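Local coordinates for protein type III Pentaketide Synthase (Neurospora crassa, PDB 3EUO) that probably works as an acyltransferase of the chalcone/stilbene synthase family, a fungal type III polyketide synthase that builds pentaketides, at residues Y285-P288 / A289-D292; L339-R343 / E344-D348. All blocks are in the same frame, centred on the assembly; numbering follows the deposited sequence.

Interaction 1 (Y285-P288 / A289-D292)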
# COMPACT_ATOMS: atom_id res chain seq x y z
N TYR A 285 -11.01 -16.91 -30.80
CA TYR A 285 -10.88 -16.64 -29.36
C TYR A 285 -12.22 -16.18 -28.80
O TYR A 285 -12.46 -14.99 -28.59
CB TYR A 285 -9.75 -15.63 -29.10
CG TYR A 285 -8.40 -16.19 -29.48
CD1 TYR A 285 -7.65 -16.94 -28.57
CD2 TYR A 285 -7.89 -16.01 -30.77
CE1 TYR A 285 -6.42 -17.48 -28.93
CE2 TYR A 285 -6.67 -16.55 -31.14
CZ TYR A 285 -5.94 -17.28 -30.22
OH TYR A 285 -4.73 -17.81 -30.58
N GLN A 286 -13.09 -17.16 -28.56
CA GLN A 286 -14.48 -16.92 -28.18
C GLN A 286 -14.88 -17.67 -26.92
O GLN A 286 -15.78 -17.23 -26.19
CB GLN A 286 -15.42 -17.36 -29.30
CG GLN A 286 -15.89 -16.25 -30.21
CD GLN A 286 -17.34 -16.44 -30.63
OE1 GLN A 286 -18.06 -15.46 -30.87
NE2 GLN A 286 -17.78 -17.69 -30.72
N LYS A 287 -14.24 -18.81 -26.67
CA LYS A 287 -14.60 -19.68 -25.55
C LYS A 287 -13.38 -19.93 -24.65
O LYS A 287 -12.25 -19.79 -25.11
CB LYS A 287 -15.21 -21.00 -26.07
CG LYS A 287 -14.24 -21.93 -26.79
CD LYS A 287 -14.90 -23.26 -27.18
CE LYS A 287 -13.97 -24.12 -28.02
NZ LYS A 287 -13.65 -23.48 -29.33
N PRO A 288 -13.62 -20.27 -23.37
CA PRO A 288 -12.52 -20.45 -22.40
C PRO A 288 -11.36 -21.30 -22.91
O PRO A 288 -10.20 -20.92 -22.76
CB PRO A 288 -13.22 -21.12 -21.21
CG PRO A 288 -14.61 -20.62 -21.28
CD PRO A 288 -14.94 -20.48 -22.74
N ALA A 289 -11.68 -22.44 -23.52
CA ALA A 289 -10.66 -23.36 -24.04
C ALA A 289 -9.84 -22.78 -25.20
O ALA A 289 -8.80 -23.33 -25.55
CB ALA A 289 -11.31 -24.69 -24.45
N ASP A 290 -10.31 -21.67 -25.79
CA ASP A 290 -9.58 -20.99 -26.86
C ASP A 290 -8.32 -20.28 -26.35
O ASP A 290 -7.42 -20.00 -27.13
CB ASP A 290 -10.46 -19.95 -27.57
CG ASP A 290 -11.59 -20.57 -28.38
OD1 ASP A 290 -11.51 -21.77 -28.74
OD2 ASP A 290 -12.57 -19.85 -28.68
N PHE A 291 -8.28 -19.97 -25.06
CA PHE A 291 -7.19 -19.16 -24.49
C PHE A 291 -6.17 -20.01 -23.75
O PHE A 291 -6.46 -21.13 -23.33
CB PHE A 291 -7.76 -18.12 -23.51
CG PHE A 291 -8.76 -17.20 -24.12
CD1 PHE A 291 -8.36 -15.99 -24.68
CD2 PHE A 291 -10.11 -17.53 -24.14
CE1 PHE A 291 -9.29 -15.12 -25.25
CE2 PHE A 291 -11.06 -16.67 -24.71
CZ PHE A 291 -10.64 -15.46 -25.27
N ASP A 292 -4.98 -19.44 -23.59
CA ASP A 292 -4.04 -19.92 -22.58
C ASP A 292 -4.41 -19.23 -21.27
O ASP A 292 -4.87 -18.10 -21.28
CB ASP A 292 -2.60 -19.60 -22.97
CG ASP A 292 -1.98 -20.68 -23.84
OD1 ASP A 292 -2.42 -21.85 -23.75
OD2 ASP A 292 -1.07 -20.35 -24.63

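Interaction 2 (L339-R343 / E344-D348)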
# COMPACT_ATOMS: atom_id res chain seq x y z
N LEU A 339 3.60 -15.89 -15.93
CA LEU A 339 3.66 -15.20 -17.23
C LEU A 339 5.04 -15.25 -17.90
O LEU A 339 5.14 -15.34 -19.14
CB LEU A 339 3.18 -13.75 -17.10
CG LEU A 339 1.68 -13.58 -16.86
CD1 LEU A 339 1.42 -12.15 -16.45
CD2 LEU A 339 0.88 -13.94 -18.11
N ASN A 340 6.10 -15.19 -17.08
CA ASN A 340 7.46 -15.33 -17.58
C ASN A 340 7.69 -16.74 -18.13
O ASN A 340 8.23 -16.93 -19.22
CB ASN A 340 8.46 -15.02 -16.47
CG ASN A 340 9.90 -14.94 -16.97
OD1 ASN A 340 10.18 -14.34 -18.01
ND2 ASN A 340 10.81 -15.56 -16.24
N ARG A 341 7.27 -17.74 -17.36
CA ARG A 341 7.47 -19.14 -17.75
C ARG A 341 6.64 -19.51 -18.98
O ARG A 341 7.10 -20.29 -19.82
CB ARG A 341 7.16 -20.07 -16.58
CG ARG A 341 7.37 -21.56 -16.84
CD ARG A 341 8.84 -21.96 -16.80
NE ARG A 341 8.98 -23.42 -16.80
CZ ARG A 341 9.67 -24.12 -17.68
NH1 ARG A 341 10.34 -23.52 -18.66
NH2 ARG A 341 9.72 -25.44 -17.59
N LEU A 342 5.44 -18.96 -19.09
CA LEU A 342 4.52 -19.29 -20.19
C LEU A 342 5.15 -19.06 -21.56
O LEU A 342 4.90 -19.82 -22.49
CB LEU A 342 3.22 -18.49 -20.07
CG LEU A 342 2.10 -18.74 -21.09
CD1 LEU A 342 1.59 -20.17 -21.03
CD2 LEU A 342 0.96 -17.75 -20.90
N ARG A 343 5.97 -18.02 -21.67
CA ARG A 343 6.53 -17.66 -22.98
C ARG A 343 7.86 -18.35 -23.30
O ARG A 343 8.51 -18.02 -24.29
CB ARG A 343 6.62 -16.13 -23.15
CG ARG A 343 7.31 -15.36 -22.02
CD ARG A 343 8.81 -15.60 -21.97
NE ARG A 343 9.49 -14.75 -20.99
CZ ARG A 343 9.97 -13.53 -21.24
NH1 ARG A 343 9.85 -12.99 -22.45
NH2 ARG A 343 10.57 -12.84 -20.28
N GLU A 344 8.25 -19.32 -22.47
CA GLU A 344 9.48 -20.08 -22.70
C GLU A 344 9.21 -21.28 -23.62
O GLU A 344 8.09 -21.80 -23.66
CB GLU A 344 10.10 -20.53 -21.37
CG GLU A 344 10.53 -19.34 -20.50
CD GLU A 344 11.26 -19.73 -19.22
OE1 GLU A 344 11.33 -20.94 -18.90
OE2 GLU A 344 11.76 -18.82 -18.54
N LYS A 345 10.24 -21.70 -24.36
CA LYS A 345 10.07 -22.73 -25.40
C LYS A 345 9.50 -24.06 -24.91
O LYS A 345 8.68 -24.67 -25.59
CB LYS A 345 11.38 -22.97 -26.16
CG LYS A 345 11.95 -21.76 -26.89
CD LYS A 345 11.18 -21.43 -28.17
CE LYS A 345 11.81 -20.24 -28.91
NZ LYS A 345 11.69 -18.96 -28.15
N ASP A 346 9.92 -24.52 -23.73
CA ASP A 346 9.43 -25.82 -23.27
C ASP A 346 7.97 -25.78 -22.83
O ASP A 346 7.30 -26.81 -22.77
CB ASP A 346 10.36 -26.46 -22.22
CG ASP A 346 10.62 -25.56 -21.04
OD1 ASP A 346 9.92 -24.54 -20.90
OD2 ASP A 346 11.54 -25.88 -20.25
N MET A 347 7.46 -24.58 -22.55
CA MET A 347 6.03 -24.41 -22.35
C MET A 347 5.27 -24.42 -23.68
O MET A 347 4.20 -25.03 -23.78
CB MET A 347 5.72 -23.17 -21.49
CG MET A 347 6.06 -23.33 -19.99
SD MET A 347 5.21 -24.66 -19.09
CE MET A 347 6.51 -25.90 -18.99
N ASP A 348 5.83 -23.78 -24.71
CA ASP A 348 5.25 -23.84 -26.06
C ASP A 348 5.00 -25.29 -26.47
O ASP A 348 3.99 -25.60 -27.12
CB ASP A 348 6.15 -23.16 -27.10
CG ASP A 348 6.26 -21.64 -26.91
OD1 ASP A 348 5.47 -21.06 -26.13
OD2 ASP A 348 7.13 -21.03 -27.55
O HOH W 1 12.02 -16.37 -19.44
O HOH W 2 3.61 -21.56 -24.21
O HOH W 3 8.65 -18.89 -26.90

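Interaction 1 (Y285-P288 / A289-D292)
The phenyl ring of Phe291 and the phenol ring of Tyr285 meet obliquely, their centroids 5.8 Å apart and their planes at 54°. CD1 of Tyr285 lies over one face of the Phe291 ring, while the carbonyl oxygen of Pro288 sits in plane at its edge. CB of Tyr285 adds an apolar touch, 3.9 Å from CE1 of Phe291. Beyond this pair, the Tyr285 ring packs edge-to-face with Tyr359 and its OH is hydrogen-bonded to the backbone N of Glu358; Phe291 also packs on Tyr270 and Leu274 of helix 258-277.

The polar half illustrates a carboxylate folded back over its own turn. Asp290 OD2 accepts two backbone N-H groups, from Gln286 N at 2.7 Å and from Lys287 N at 2.8 Å. The first approaches on the anti lone pair, the second from above the carboxylate plane. With CG anti to its own carbonyl carbon (chi1 -68°), the Asp290 carboxylate turns back toward the preceding residues. On the syn side of OD1 stands Lys287 NZ, 2.8 Å away in a salt bridge; beyond CG the lysine chain runs extended until it bends at its last torsion (chi4 -64°).

The backbone winds as a short 3-10 turn at the surface, leading into strand 292-295, the outermost of the large sheet within this chain; Asp290 N bonds to Lys287 O at 2.8 Å and Phe291 N to Pro288 O at 3.1 Å. Two N-H donors and an ammonium group should favour the ionised aspartate, whose rotation is fixed by partners at both oxygens.

Interaction 2 (L339-R343 / E344-D348)
Arg341 and Glu344 meet at a junction between two consecutive helices of the thiolase-like fold, where helix 334-342 gives way to the short helix 345-348 and Glu344 takes the N-cap position.

Charge comes first. Arg341, Glu344 and Asp346 form a salt-bridge network centred on one nitrogen, Arg341 NH1. It lies 2.8 Å from Glu344 OE1, which it meets nearly along the C-O axis, and 3.1 Å from Asp346 OD2, reached on the syn lone pair within the guanidinium plane. The arginine leaves its helix with CG anti to the backbone N (chi1 -179°), then bends at chi2, and its side chain crosses both acidic ones at about a right angle. On helix 318-327, Asp322 takes a further salt bridge from Arg341 NE.

A backbone hydrogen bond from Glu344 N to Arg341 O (3.0 Å) closes the turn. Within 339-343, Arg343 grips Asn340 OD1 side-on with two nitrogens, NH2 at 2.7 Å and NE at 3.1 Å, while NH2 also forms a salt bridge with Glu95.

Water carries the next layer. One molecule links Asn340 OD1 to Glu344 OE2, and another joins Leu342 O to Asp348 OD1, an oxygen already paired with Arg378. A third spans Arg343 O, Lys345 NZ and Asp348 OD2, so bonded waters reach two carbonyl oxygens from the end of the first helix and the turn.

Van der Waals packing of Met347 completes the junction. The residue is buried, with CB and CG set against the carbonyl oxygen of Arg341, and its CE methyl lies 3.4 Å above the plane of the Arg341 guanidinium, offset toward the rim.

Overall arrangement
Interactions 1 and 2 follow one another along the C-terminal half of the chain, their centres about 18 Å apart and their nearest atoms about 4 Å apart without touching. Arg318, on helix 318-327, relates the two: it forms a salt bridge with Asp292, where interaction 1 enters strand 292-295, and gives a weak hydrogen bond to the backbone oxygen of Met347 in interaction 2. Both contacts lie in connections around the large mixed sheet, interaction 1 at its outermost strand within the chain and interaction 2 beside strands 4-11 and 370-378. Neither includes Cys143, found oxidised to 3-sulfinoalanine and probably the nucleophile, as in related synthases.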